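Local coordinates for outer membrane protein SusF (Bacteroides thetaiotaomicron, PDB 4FE9), which binds starch at the outer surface of the cell through its carbohydrate-binding modules, before the glucan is transported into the periplasm for degradation, at residues I39-A44 with Q94-T99; I181-I186 with K255-P260; T294-F299 with W427-I432. All blocks are in the same frame, centred on the assembly; numbering follows the deposited sequence.

Interaction 1: I39-A44 with Q94-T99. With EDO (1,2-ethanediol), chain D.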
ATOM      1  N   ILE A  39       9.773  11.197  29.055  1.00 13.78           N
ATOM      2  CA  ILE A  39      11.156  11.290  28.627  1.00 12.19           C
ATOM      3  C   ILE A  39      11.275  12.106  27.303  1.00 11.65           C
ATOM      4  O   ILE A  39      10.479  11.937  26.395  1.00  9.91           O
ATOM      5  CB  ILE A  39      11.711   9.894  28.384  1.00 13.36           C
ATOM      6  CG1 ILE A  39      11.796   9.137  29.684  1.00 13.02           C
ATOM      7  CG2 ILE A  39      13.097   9.957  27.684  1.00 12.72           C
ATOM      8  CD1 ILE A  39      11.825   7.625  29.478  1.00 14.87           C
ATOM      9  N   VAL A  40      12.183  13.077  27.283  1.00 12.47           N
ATOM     10  CA  VAL A  40      12.470  13.857  26.063  1.00 13.12           C
ATOM     11  C   VAL A  40      13.888  13.570  25.631  1.00 11.97           C
ATOM     12  O   VAL A  40      14.825  13.924  26.318  1.00 13.49           O
ATOM     13  CB  VAL A  40      12.318  15.414  26.340  1.00 13.61           C
ATOM     14  CG1 VAL A  40      12.805  16.229  25.138  1.00 14.58           C
ATOM     15  CG2 VAL A  40      10.867  15.760  26.647  1.00 16.57           C
ATOM     16  N   MET A  41      14.052  12.839  24.552  1.00 12.90           N
ATOM     17  CA  MET A  41      15.368  12.268  24.246  1.00 12.68           C
ATOM     18  C   MET A  41      16.383  13.404  24.023  1.00 13.89           C
ATOM     19  O   MET A  41      17.561  13.278  24.378  1.00 14.13           O
ATOM     20  CB  MET A  41      15.300  11.372  23.007  1.00 12.05           C
ATOM     21  CG  MET A  41      14.613  10.040  23.233  1.00 11.13           C
ATOM     22  SD  MET A  41      15.381   9.142  24.577  0.87 11.48           S
ATOM     23  CE  MET A  41      17.013   8.834  23.873  1.00 17.11           C
ATOM     24  N   ASP A  42      15.933  14.500  23.417  1.00 13.54           N
ATOM     25  CA  ASP A  42      16.830  15.654  23.191  1.00 14.18           C
ATOM     26  C   ASP A  42      17.517  16.019  24.485  1.00 14.17           C
ATOM     27  O   ASP A  42      18.703  16.293  24.504  1.00 14.22           O
ATOM     28  CB  ASP A  42      16.039  16.851  22.686  1.00 12.45           C
ATOM     29  CG  ASP A  42      15.794  16.804  21.203  1.00 16.26           C
ATOM     30  OD1 ASP A  42      16.570  16.141  20.472  1.00 12.04           O
ATOM     31  OD2 ASP A  42      14.816  17.425  20.754  1.00 14.07           O
ATOM     32  N   ALA A  43      16.756  16.005  25.583  1.00 15.57           N
ATOM     33  CA  ALA A  43      17.222  16.533  26.866  1.00 16.27           C
ATOM     34  C   ALA A  43      17.788  15.442  27.791  1.00 18.76           C
ATOM     35  O   ALA A  43      18.166  15.723  28.935  1.00 18.62           O
ATOM     36  CB  ALA A  43      16.093  17.282  27.569  1.00 16.55           C
ATOM     37  N   ALA A  44      17.694  14.188  27.374  1.00 19.99           N
ATOM     38  CA  ALA A  44      17.883  13.085  28.331  1.00 22.52           C
ATOM     39  C   ALA A  44      19.344  12.997  28.684  1.00 23.16           C
ATOM     40  O   ALA A  44      20.189  13.104  27.822  1.00 24.53           O
ATOM     41  CB  ALA A  44      17.408  11.771  27.746  1.00 22.37           C
ATOM     42  N   GLN A  94      17.735   1.741  24.381  1.00 12.68           N
ATOM     43  CA  GLN A  94      16.928   0.630  23.863  1.00 13.08           C
ATOM     44  C   GLN A  94      15.451   0.921  24.005  1.00 12.12           C
ATOM     45  O   GLN A  94      14.661   0.468  23.202  1.00 12.23           O
ATOM     46  CB  GLN A  94      17.259  -0.670  24.563  1.00 13.03           C
ATOM     47  CG  GLN A  94      18.697  -1.001  24.469  1.00 17.95           C
ATOM     48  CD  GLN A  94      19.025  -2.339  25.078  1.00 28.18           C
ATOM     49  OE1 GLN A  94      18.718  -2.600  26.237  1.00 20.91           O
ATOM     50  NE2 GLN A  94      19.709  -3.178  24.313  1.00 33.44           N
ATOM     51  N   LEU A  95      15.085   1.713  25.017  1.00 10.53           N
ATOM     52  CA  LEU A  95      13.700   2.164  25.151  1.00 10.75           C
ATOM     53  C   LEU A  95      13.327   3.070  23.958  1.00  9.36           C
ATOM     54  O   LEU A  95      12.285   2.914  23.346  1.00 11.09           O
ATOM     55  CB  LEU A  95      13.519   2.930  26.459  1.00  9.31           C
ATOM     56  CG  LEU A  95      12.089   3.435  26.745  1.00 11.58           C
ATOM     57  CD1 LEU A  95      11.076   2.282  26.785  1.00 14.08           C
ATOM     58  CD2 LEU A  95      12.078   4.184  28.089  1.00 12.30           C
ATOM     59  N   ASP A  96      14.225   3.974  23.635  1.00 10.11           N
ATOM     60  CA  ASP A  96      14.086   4.856  22.468  1.00 10.85           C
ATOM     61  C   ASP A  96      13.976   4.043  21.175  1.00  9.76           C
ATOM     62  O   ASP A  96      13.011   4.165  20.458  1.00 10.14           O
ATOM     63  CB  ASP A  96      15.285   5.835  22.449  1.00 10.23           C
ATOM     64  CG  ASP A  96      15.224   6.852  21.291  1.00 13.01           C
ATOM     65  OD1 ASP A  96      14.116   7.274  20.887  1.00 12.87           O
ATOM     66  OD2 ASP A  96      16.302   7.189  20.758  1.00 19.25           O
ATOM     67  N   SER A  97      14.863   3.061  21.006  1.00 11.87           N
ATOM     68  CA  SER A  97      14.789   2.120  19.871  0.50 11.87           C
ATOM     69  C   SER A  97      13.462   1.383  19.810  1.00 11.84           C
ATOM     70  O   SER A  97      12.874   1.203  18.743  1.00 11.58           O
ATOM     71  CB  SER A  97      15.947   1.101  19.945  0.50 12.40           C
ATOM     72  OG  SER A  97      17.164   1.713  19.582  0.50 11.56           O
ATOM     73  N   VAL A  98      13.024   0.869  20.936  1.00 11.50           N
ATOM     74  CA  VAL A  98      11.820   0.083  20.923  1.00 11.55           C
ATOM     75  C   VAL A  98      10.595   0.977  20.625  1.00 10.77           C
ATOM     76  O   VAL A  98       9.645   0.549  19.961  1.00 11.42           O
ATOM     77  CB  VAL A  98      11.665  -0.716  22.263  1.00 11.46           C
ATOM     78  CG1 VAL A  98      10.284  -1.245  22.395  1.00 13.93           C
ATOM     79  CG2 VAL A  98      12.680  -1.878  22.290  1.00 15.47           C
ATOM     80  N   THR A  99      10.635   2.228  21.102  1.00 11.15           N
ATOM     81  CA  THR A  99       9.538   3.165  20.880  1.00  9.69           C
ATOM     82  C   THR A  99       9.409   3.458  19.364  1.00 10.62           C
ATOM     83  O   THR A  99       8.294   3.470  18.802  1.00  8.20           O
ATOM     84  CB  THR A  99       9.777   4.534  21.661  1.00 12.03           C
ATOM     85  OG1 THR A  99       9.753   4.297  23.077  1.00 14.06           O
ATOM     86  CG2 THR A  99       8.655   5.546  21.323  1.00  8.99           C
TER
HETATM   87  C1  EDO D 509      11.311  19.573  22.393  1.00 16.62           C
HETATM   88  O1  EDO D 509      11.046  19.539  20.977  1.00 22.84           O
HETATM   89  C2  EDO D 509      12.665  18.933  22.660  1.00 17.58           C
HETATM   90  O2  EDO D 509      13.623  19.357  21.658  1.00 22.01           O
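I39 and M41 reach across from the end of a strand to L95 and D96 on one face of a helix, and side-chain packing alone joins the two segments. The purely apolar part of the contact is a meeting of methyl groups: CD1 of I39 lies 3.7 Å from CD2 of L95, the two side chains crossing obliquely. In the leucine a chi1 of -179° swings the branched end away from the backbone N, which brings CD2 to the isoleucine methyl.

The second kind of contact sets a thioether against a carboxylate. M41 is bent at both chi2 and chi3, and the fold in its chain lays the side chain against D96, with CE 3.6 Å from OD2 and CG 3.7 Å from OD1 of the aspartate. SD takes its place against the aliphatic part, 3.9 Å from CB of D96. These are van der Waals contacts; the polar end of D96 finds its hydrogen bond one helical turn on, where OD1 pairs with the side-chain amide of Q100.

Hydrogen bonds within each segment shape the backbones that present these groups. After the strand the chain turns, A43 N bonding to V40 O. In the helix, L95 O receives both N and OG1 of T99, the hydroxyl at 2.9 Å and from the opposite face of the carbonyl plane to the amide.

This is structural packing of a helix on the mixed sheet of the N-terminal domain, a member of the E-set clan, away from the starch sites. Strand 38-40 runs parallel to strand 128-141, to which I39 is tied by backbone hydrogen bonds, and L140 of that strand touches I39, L95 and D96. Helix 92-102 packs against both strands, with L92 also on I39 and M41, and L113 of strand 111-122 touches L95.

Interaction 2: I181-I186 with K255-P260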
ATOM      1  N   ILE A 181      10.336  10.103  -3.781  1.00 13.79           N
ATOM      2  CA  ILE A 181      10.299   8.876  -4.562  1.00 15.44           C
ATOM      3  C   ILE A 181      11.384   8.959  -5.638  1.00 14.92           C
ATOM      4  O   ILE A 181      11.537  10.000  -6.290  1.00 14.99           O
ATOM      5  CB  ILE A 181       8.938   8.729  -5.283  1.00 17.70           C
ATOM      6  CG1 ILE A 181       7.789   8.713  -4.280  1.00 15.88           C
ATOM      7  CG2 ILE A 181       8.926   7.493  -6.140  1.00 19.95           C
ATOM      8  CD1 ILE A 181       7.724   7.488  -3.482  1.00 28.39           C
ATOM      9  N   LEU A 182      12.009   7.827  -5.938  1.00 13.13           N
ATOM     10  CA  LEU A 182      12.769   7.689  -7.171  1.00 13.85           C
ATOM     11  C   LEU A 182      12.503   6.339  -7.781  1.00 14.07           C
ATOM     12  O   LEU A 182      12.722   5.324  -7.157  1.00 13.44           O
ATOM     13  CB  LEU A 182      14.276   7.830  -6.914  1.00 12.90           C
ATOM     14  CG  LEU A 182      15.099   7.834  -8.182  1.00 14.41           C
ATOM     15  CD1 LEU A 182      15.114   9.217  -8.799  1.00 13.61           C
ATOM     16  CD2 LEU A 182      16.524   7.314  -7.941  1.00 20.16           C
ATOM     17  N   GLU A 183      12.098   6.340  -9.037  1.00 14.17           N
ATOM     18  CA  GLU A 183      12.026   5.138  -9.811  1.00 14.75           C
ATOM     19  C   GLU A 183      13.268   5.020 -10.641  1.00 13.78           C
ATOM     20  O   GLU A 183      13.747   5.992 -11.151  1.00 15.93           O
ATOM     21  CB  GLU A 183      10.790   5.165 -10.697  1.00 13.42           C
ATOM     22  CG  GLU A 183       9.518   5.418  -9.904  1.00 17.89           C
ATOM     23  CD  GLU A 183       8.292   5.501 -10.787  1.00 33.91           C
ATOM     24  OE1 GLU A 183       7.786   4.438 -11.219  1.00 36.46           O
ATOM     25  OE2 GLU A 183       7.925   6.627 -11.165  1.00 38.64           O
ATOM     26  N   ALA A 184      13.864   3.848 -10.654  1.00 14.21           N
ATOM     27  CA  ALA A 184      15.059   3.633 -11.441  1.00 14.49           C
ATOM     28  C   ALA A 184      15.026   2.228 -11.976  1.00 15.05           C
ATOM     29  O   ALA A 184      14.229   1.392 -11.520  1.00 13.70           O
ATOM     30  CB  ALA A 184      16.320   3.855 -10.575  1.00 14.58           C
ATOM     31  N   GLU A 185      15.876   1.949 -12.951  1.00 15.21           N
ATOM     32  CA  GLU A 185      16.049   0.579 -13.386  1.00 16.41           C
ATOM     33  C   GLU A 185      17.517   0.258 -13.430  1.00 16.37           C
ATOM     34  O   GLU A 185      18.298   1.029 -13.976  1.00 16.66           O
ATOM     35  CB  GLU A 185      15.423   0.362 -14.768  1.00 17.06           C
ATOM     36  CG  GLU A 185      15.495  -1.117 -15.219  1.00 20.32           C
ATOM     37  CD  GLU A 185      14.897  -1.357 -16.601  1.00 42.93           C
ATOM     38  OE1 GLU A 185      14.420  -0.377 -17.232  1.00 49.24           O
ATOM     39  OE2 GLU A 185      14.906  -2.530 -17.058  1.00 43.69           O
ATOM     40  N   ILE A 186      17.921  -0.805 -12.748  1.00 15.90           N
ATOM     41  CA  ILE A 186      19.349  -1.063 -12.554  1.00 15.12           C
ATOM     42  C   ILE A 186      19.754  -2.470 -12.982  1.00 16.19           C
ATOM     43  O   ILE A 186      18.996  -3.420 -12.781  1.00 16.23           O
ATOM     44  CB  ILE A 186      19.791  -0.833 -11.061  1.00 15.46           C
ATOM     45  CG1 ILE A 186      19.203  -1.909 -10.142  1.00 12.03           C
ATOM     46  CG2 ILE A 186      19.374   0.599 -10.577  1.00 14.10           C
ATOM     47  CD1 ILE A 186      19.201  -1.497  -8.683  1.00 15.73           C
ATOM     48  N   LYS A 255      11.371  -1.086  -3.406  1.00  8.76           N
ATOM     49  CA  LYS A 255      10.359  -2.033  -3.822  1.00 10.45           C
ATOM     50  C   LYS A 255      10.489  -2.373  -5.307  1.00 10.30           C
ATOM     51  O   LYS A 255      11.032  -1.597  -6.072  1.00  7.73           O
ATOM     52  CB  LYS A 255       8.960  -1.482  -3.515  1.00  9.90           C
ATOM     53  CG  LYS A 255       8.658  -1.513  -1.985  1.00 17.09           C
ATOM     54  CD  LYS A 255       7.506  -0.583  -1.554  1.00 27.68           C
ATOM     55  CE  LYS A 255       6.338  -0.675  -2.482  1.00 37.75           C
ATOM     56  NZ  LYS A 255       5.047  -0.548  -1.714  1.00 46.24           N
ATOM     57  N   ASP A 256      10.153  -3.619  -5.641  1.00 11.73           N
ATOM     58  CA  ASP A 256      10.051  -4.079  -7.035  1.00 11.96           C
ATOM     59  C   ASP A 256       9.037  -3.191  -7.782  1.00 12.27           C
ATOM     60  O   ASP A 256       7.944  -2.908  -7.269  1.00 12.42           O
ATOM     61  CB  ASP A 256       9.619  -5.561  -7.004  1.00 12.18           C
ATOM     62  CG  ASP A 256       9.406  -6.166  -8.387  1.00 16.52           C
ATOM     63  OD1 ASP A 256       9.606  -5.477  -9.417  1.00 20.11           O
ATOM     64  OD2 ASP A 256       8.954  -7.332  -8.429  1.00 21.83           O
ATOM     65  N   ASN A 257       9.466  -2.602  -8.896  1.00 12.41           N
ATOM     66  CA  ASN A 257       8.609  -1.653  -9.601  1.00 13.27           C
ATOM     67  C   ASN A 257       8.259  -2.136 -11.006  1.00 14.22           C
ATOM     68  O   ASN A 257       7.914  -1.330 -11.883  1.00 13.53           O
ATOM     69  CB  ASN A 257       9.268  -0.267  -9.649  1.00 12.55           C
ATOM     70  CG  ASN A 257       8.252   0.860  -9.842  1.00 16.40           C
ATOM     71  OD1 ASN A 257       7.121   0.786  -9.340  1.00 14.59           O
ATOM     72  ND2 ASN A 257       8.632   1.888 -10.625  1.00 10.95           N
ATOM     73  N   SER A 258       8.427  -3.439 -11.247  1.00 13.23           N
ATOM     74  CA  SER A 258       8.032  -4.010 -12.522  1.00 14.53           C
ATOM     75  C   SER A 258       6.559  -4.344 -12.435  1.00 14.39           C
ATOM     76  O   SER A 258       5.989  -4.340 -11.349  1.00 15.58           O
ATOM     77  CB  SER A 258       8.836  -5.283 -12.831  1.00 14.34           C
ATOM     78  OG  SER A 258       8.621  -6.242 -11.826  1.00 15.93           O
ATOM     79  N   ALA A 259       5.923  -4.530 -13.587  1.00 13.30           N
ATOM     80  CA  ALA A 259       4.476  -4.743 -13.640  1.00 13.71           C
ATOM     81  C   ALA A 259       4.160  -5.588 -14.868  1.00 14.03           C
ATOM     82  O   ALA A 259       4.765  -5.404 -15.897  1.00 14.28           O
ATOM     83  CB  ALA A 259       3.759  -3.406 -13.729  1.00 12.15           C
ATOM     84  N   PRO A 260       3.151  -6.457 -14.774  1.00 14.18           N
ATOM     85  CA  PRO A 260       2.654  -7.127 -15.998  1.00 14.27           C
ATOM     86  C   PRO A 260       2.155  -6.107 -17.061  1.00 13.53           C
ATOM     87  O   PRO A 260       1.572  -5.095 -16.711  1.00 13.14           O
ATOM     88  CB  PRO A 260       1.483  -7.984 -15.465  1.00 13.54           C
ATOM     89  CG  PRO A 260       0.951  -7.190 -14.305  1.00 14.68           C
ATOM     90  CD  PRO A 260       2.168  -6.513 -13.669  1.00 14.82           C
TER
HETATM   91  O   HOH W   1      11.310   1.715 -11.960  1.00 17.28           O
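E183 and N257 mark the closest approach of the two backbones, their CA atoms 7.6 Å apart, too far for direct strand pairing. Residues 181-186 are extended throughout, whereas 255-260 leave their strand after D256. An Asx turn shapes this exit: OD1 of D256 accepts the backbone N of S258 from above the carboxylate plane, and OG of S258 on its syn lone pair at 2.7 Å.

One direct bond joins the side chains. N257 ND2 donates to OE1 of E183 over 2.8 Å, with an N-H...O angle of 146°; it meets the anti lone pair of the carboxylate, and the acceptor lies nearly in the amide plane. Carboxylate and amide are nevertheless turned 64° against each other. With CG of N257 anti to its own N (chi1 -157°), the amide points at the glutamate strand, where ND2 is also 3.0 Å from a water that donates to A184 O. With only a methyl in place of the amide, as in an alanine, E183 OE1 would probably lose this donor and the water its link from N257 to A184 O.

Strand 241-246 lies between the two strands in the sheet, so the asparagine spans a neighbour, K242 of which it also touches. The arrangement belongs to the antiparallel β-sheet of carbohydrate-binding module 1, at the point where its last strand gives way to the connection into module 2.

Interaction 3: T294-F299 with W427-I432; sequences TFWGIF and WKTEFI. With EDO (1,2-ethanediol), chain F.
The indole of W296 meets T429 over one face and F431 at its edge, in a buried interface between two Ig-like β-sheet modules: strand 294-301 belongs to the antiparallel sheet of carbohydrate-binding module 2, and residues 427-432 lead into strand 430-434 of module 3. T429 makes a CH-pi contact, its CB 4.0 Å from the centroid of the five-membered ring of W296. The methyl CG2 of T429 comes 3.5 Å from NE1 of W296. At the far end of the indole, CD2 of F431 approaches CH2 of W296 at 3.9 Å, near the indole plane.

Further out, neighbouring residues back these groups. CG of W296 lies between its backbone N and carbonyl carbon (chi1 69°), which turns the indole toward T429 and F431, and V286 of strand 283-287 both packs on W296 and shares backbone hydrogen bonds with it. OG1 of T429 bonds to V416 O, just past strand 410-415, while F431 rests on I414 of that strand. The polar edge of the indole is satisfied through solvent: NE1 of W296 donates to an in-plane water 2.9 Å away, and that water donates to K428 O at 2.7 Å.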
ATOM      1  N   THR A 294      -1.993  -1.657 -14.528  0.50 10.98           N
ATOM      2  CA  THR A 294      -3.393  -1.509 -14.201  0.50 10.82           C
ATOM      3  C   THR A 294      -4.315  -1.803 -15.370  1.00 11.07           C
ATOM      4  O   THR A 294      -4.021  -1.425 -16.528  1.00  9.66           O
ATOM      5  CB  THR A 294      -3.692  -0.135 -13.625  0.50 11.22           C
ATOM      6  OG1 THR A 294      -3.571   0.857 -14.650  0.50 13.27           O
ATOM      7  CG2 THR A 294      -2.722   0.180 -12.518  0.50 11.48           C
ATOM      8  N   PHE A 295      -5.441  -2.466 -15.072  1.00 10.27           N
ATOM      9  CA  PHE A 295      -6.277  -3.120 -16.093  1.00 10.12           C
ATOM     10  C   PHE A 295      -7.720  -3.063 -15.650  1.00 10.65           C
ATOM     11  O   PHE A 295      -7.999  -2.851 -14.464  1.00 12.89           O
ATOM     12  CB  PHE A 295      -5.879  -4.598 -16.278  1.00  9.02           C
ATOM     13  CG  PHE A 295      -4.474  -4.793 -16.657  1.00  8.89           C
ATOM     14  CD1 PHE A 295      -4.107  -4.858 -17.986  1.00  9.08           C
ATOM     15  CD2 PHE A 295      -3.508  -4.993 -15.693  1.00  6.33           C
ATOM     16  CE1 PHE A 295      -2.771  -5.007 -18.344  1.00  7.81           C
ATOM     17  CE2 PHE A 295      -2.173  -5.180 -16.039  1.00  9.99           C
ATOM     18  CZ  PHE A 295      -1.803  -5.165 -17.363  1.00 13.85           C
ATOM     19  N   TRP A 296      -8.633  -3.233 -16.592  1.00  9.62           N
ATOM     20  CA  TRP A 296     -10.053  -3.252 -16.296  1.00 10.28           C
ATOM     21  C   TRP A 296     -10.831  -4.108 -17.301  1.00 12.51           C
ATOM     22  O   TRP A 296     -10.298  -4.513 -18.362  1.00 11.65           O
ATOM     23  CB  TRP A 296     -10.632  -1.832 -16.214  1.00  8.07           C
ATOM     24  CG  TRP A 296     -10.680  -1.096 -17.570  1.00 11.95           C
ATOM     25  CD1 TRP A 296      -9.632  -0.473 -18.208  1.00  9.30           C
ATOM     26  CD2 TRP A 296     -11.776  -1.084 -18.499  1.00 11.46           C
ATOM     27  NE1 TRP A 296     -10.012  -0.076 -19.484  1.00 10.63           N
ATOM     28  CE2 TRP A 296     -11.339  -0.389 -19.659  1.00  9.44           C
ATOM     29  CE3 TRP A 296     -13.051  -1.665 -18.502  1.00 10.38           C
ATOM     30  CZ2 TRP A 296     -12.164  -0.163 -20.733  1.00  7.06           C
ATOM     31  CZ3 TRP A 296     -13.900  -1.387 -19.548  1.00 18.99           C
ATOM     32  CH2 TRP A 296     -13.465  -0.636 -20.648  1.00 11.55           C
ATOM     33  N   GLY A 297     -12.024  -4.536 -16.890  1.00 12.93           N
ATOM     34  CA  GLY A 297     -12.925  -5.204 -17.793  1.00 15.09           C
ATOM     35  C   GLY A 297     -14.333  -5.102 -17.279  1.00 16.49           C
ATOM     36  O   GLY A 297     -14.550  -4.853 -16.090  1.00 16.33           O
ATOM     37  N   ILE A 298     -15.297  -5.284 -18.160  1.00 17.77           N
ATOM     38  CA  ILE A 298     -16.686  -5.462 -17.718  1.00 18.82           C
ATOM     39  C   ILE A 298     -17.161  -6.873 -17.958  1.00 20.10           C
ATOM     40  O   ILE A 298     -16.922  -7.440 -19.029  1.00 20.69           O
ATOM     41  CB  ILE A 298     -17.610  -4.467 -18.360  1.00 19.84           C
ATOM     42  CG1 ILE A 298     -17.437  -3.111 -17.687  1.00 17.91           C
ATOM     43  CG2 ILE A 298     -19.090  -4.940 -18.250  1.00 20.35           C
ATOM     44  CD1 ILE A 298     -18.107  -1.968 -18.399  1.00 22.33           C
ATOM     45  N   PHE A 299     -17.540  -7.539 -16.866  1.00 20.12           N
ATOM     46  CA  PHE A 299     -17.723  -8.981 -16.873  1.00 20.27           C
ATOM     47  C   PHE A 299     -19.018  -9.333 -16.136  1.00 20.37           C
ATOM     48  O   PHE A 299     -19.517  -8.541 -15.324  1.00 18.51           O
ATOM     49  CB  PHE A 299     -16.555  -9.700 -16.197  1.00 20.48           C
ATOM     50  CG  PHE A 299     -15.243  -9.548 -16.908  1.00 22.87           C
ATOM     51  CD1 PHE A 299     -15.011 -10.193 -18.133  1.00 25.36           C
ATOM     52  CD2 PHE A 299     -14.201  -8.849 -16.311  1.00 22.22           C
ATOM     53  CE1 PHE A 299     -13.796 -10.055 -18.791  1.00 28.34           C
ATOM     54  CE2 PHE A 299     -12.969  -8.710 -16.963  1.00 22.19           C
ATOM     55  CZ  PHE A 299     -12.743  -9.377 -18.166  1.00 28.89           C
ATOM     56  N   TRP A 427     -10.605   9.390 -20.565  1.00 11.50           N
ATOM     57  CA  TRP A 427     -10.174   8.851 -21.880  1.00 10.54           C
ATOM     58  C   TRP A 427      -9.116   7.738 -21.704  1.00  9.93           C
ATOM     59  O   TRP A 427      -8.718   7.108 -22.663  1.00  9.76           O
ATOM     60  CB  TRP A 427      -9.594   9.957 -22.729  1.00  8.79           C
ATOM     61  CG  TRP A 427      -8.595  10.767 -21.993  1.00  8.50           C
ATOM     62  CD1 TRP A 427      -8.837  11.900 -21.267  1.00 15.10           C
ATOM     63  CD2 TRP A 427      -7.207  10.497 -21.862  1.00  7.78           C
ATOM     64  NE1 TRP A 427      -7.689  12.324 -20.663  1.00 17.22           N
ATOM     65  CE2 TRP A 427      -6.674  11.470 -20.986  1.00  5.40           C
ATOM     66  CE3 TRP A 427      -6.358   9.481 -22.349  1.00  7.22           C
ATOM     67  CZ2 TRP A 427      -5.304  11.546 -20.680  1.00  6.25           C
ATOM     68  CZ3 TRP A 427      -4.987   9.527 -21.998  1.00  5.81           C
ATOM     69  CH2 TRP A 427      -4.490  10.535 -21.149  1.00 10.22           C
ATOM     70  N   LYS A 428      -8.594   7.588 -20.492  1.00  8.52           N
ATOM     71  CA  LYS A 428      -7.670   6.475 -20.215  1.00  8.74           C
ATOM     72  C   LYS A 428      -8.334   5.101 -20.292  1.00  7.80           C
ATOM     73  O   LYS A 428      -7.658   4.075 -20.314  1.00  8.95           O
ATOM     74  CB  LYS A 428      -6.971   6.684 -18.882  1.00  6.79           C
ATOM     75  CG  LYS A 428      -5.919   7.833 -18.962  1.00  9.01           C
ATOM     76  CD  LYS A 428      -5.309   8.180 -17.594  1.00  8.17           C
ATOM     77  CE  LYS A 428      -4.271   9.261 -17.763  1.00 12.54           C
ATOM     78  NZ  LYS A 428      -3.336   9.291 -16.663  1.00 14.51           N
ATOM     79  N   THR A 429      -9.660   5.091 -20.233  1.00  8.72           N
ATOM     80  CA  THR A 429     -10.417   3.861 -20.311  1.00  8.98           C
ATOM     81  C   THR A 429     -11.590   4.059 -21.253  1.00 10.66           C
ATOM     82  O   THR A 429     -12.764   4.027 -20.848  1.00 10.56           O
ATOM     83  CB  THR A 429     -10.923   3.375 -18.876  1.00 10.98           C
ATOM     84  OG1 THR A 429     -11.707   4.405 -18.263  1.00  9.38           O
ATOM     85  CG2 THR A 429      -9.720   3.050 -17.950  1.00  9.24           C
ATOM     86  N   GLU A 430     -11.281   4.334 -22.507  1.00 10.99           N
ATOM     87  CA  GLU A 430     -12.329   4.578 -23.470  1.00 10.44           C
ATOM     88  C   GLU A 430     -12.257   3.584 -24.591  1.00 10.71           C
ATOM     89  O   GLU A 430     -11.294   2.781 -24.690  1.00 10.41           O
ATOM     90  CB  GLU A 430     -12.306   6.035 -23.989  1.00 10.66           C
ATOM     91  CG  GLU A 430     -11.127   6.345 -24.986  1.00  8.54           C
ATOM     92  CD  GLU A 430     -11.378   7.574 -25.848  1.00 17.36           C
ATOM     93  OE1 GLU A 430     -12.566   7.808 -26.263  1.00 14.49           O
ATOM     94  OE2 GLU A 430     -10.370   8.239 -26.223  1.00 11.86           O
ATOM     95  N   PHE A 431     -13.344   3.506 -25.342  1.00 11.61           N
ATOM     96  CA  PHE A 431     -13.422   2.577 -26.438  1.00 14.19           C
ATOM     97  C   PHE A 431     -14.520   3.005 -27.416  1.00 13.46           C
ATOM     98  O   PHE A 431     -15.170   4.051 -27.246  1.00 14.34           O
ATOM     99  CB  PHE A 431     -13.719   1.164 -25.896  1.00 13.50           C
ATOM    100  CG  PHE A 431     -14.945   1.107 -25.058  1.00 16.12           C
ATOM    101  CD1 PHE A 431     -16.180   0.862 -25.637  1.00 23.55           C
ATOM    102  CD2 PHE A 431     -14.888   1.415 -23.707  1.00 17.09           C
ATOM    103  CE1 PHE A 431     -17.331   0.831 -24.868  1.00 24.87           C
ATOM    104  CE2 PHE A 431     -16.030   1.366 -22.927  1.00 23.56           C
ATOM    105  CZ  PHE A 431     -17.261   1.115 -23.519  1.00 21.63           C
ATOM    106  N   ILE A 432     -14.632   2.258 -28.480  1.00 15.07           N
ATOM    107  CA  ILE A 432     -15.572   2.572 -29.560  1.00 17.29           C
ATOM    108  C   ILE A 432     -15.896   1.244 -30.309  1.00 18.17           C
ATOM    109  O   ILE A 432     -15.415   0.171 -29.918  1.00 18.21           O
ATOM    110  CB  ILE A 432     -14.970   3.664 -30.508  1.00 16.29           C
ATOM    111  CG1 ILE A 432     -16.065   4.376 -31.326  1.00 18.65           C
ATOM    112  CG2 ILE A 432     -13.872   3.062 -31.412  1.00 15.44           C
ATOM    113  CD1 ILE A 432     -17.088   5.089 -30.489  1.00 23.28           C
TER
HETATM  114  C1  EDO F 511     -14.210  -6.826 -21.321  1.00 22.40           C
HETATM  115  O1  EDO F 511     -14.608  -5.547 -20.809  1.00 17.80           O
HETATM  116  C2  EDO F 511     -12.707  -6.907 -21.216  1.00 21.91           C
HETATM  117  O2  EDO F 511     -12.271  -8.141 -21.791  1.00 35.88           O
HETATM  118  O   HOH W   2      -8.124   1.494 -21.106  1.00 10.90           O

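The three contacts follow one another along the chain, each closing before the next opens, and step through successive parts of an elongated protein. Interaction 1 lies in the N-terminal region, its centre about 35 Å from that of interaction 2 and about 52 Å from that of interaction 3, on the opposite side of the chain's centre from the latter. Interactions 2 and 3 are about 24 Å apart between centres and touch where P260 O packs 3.4 Å from F295 CZ, as the connection out of module 1 enters module 2. All lie away from the glucan sites: interaction 1 is packing near the N-terminus, interaction 2 marks the exit of module 1, and interaction 3 joins modules 2 and 3.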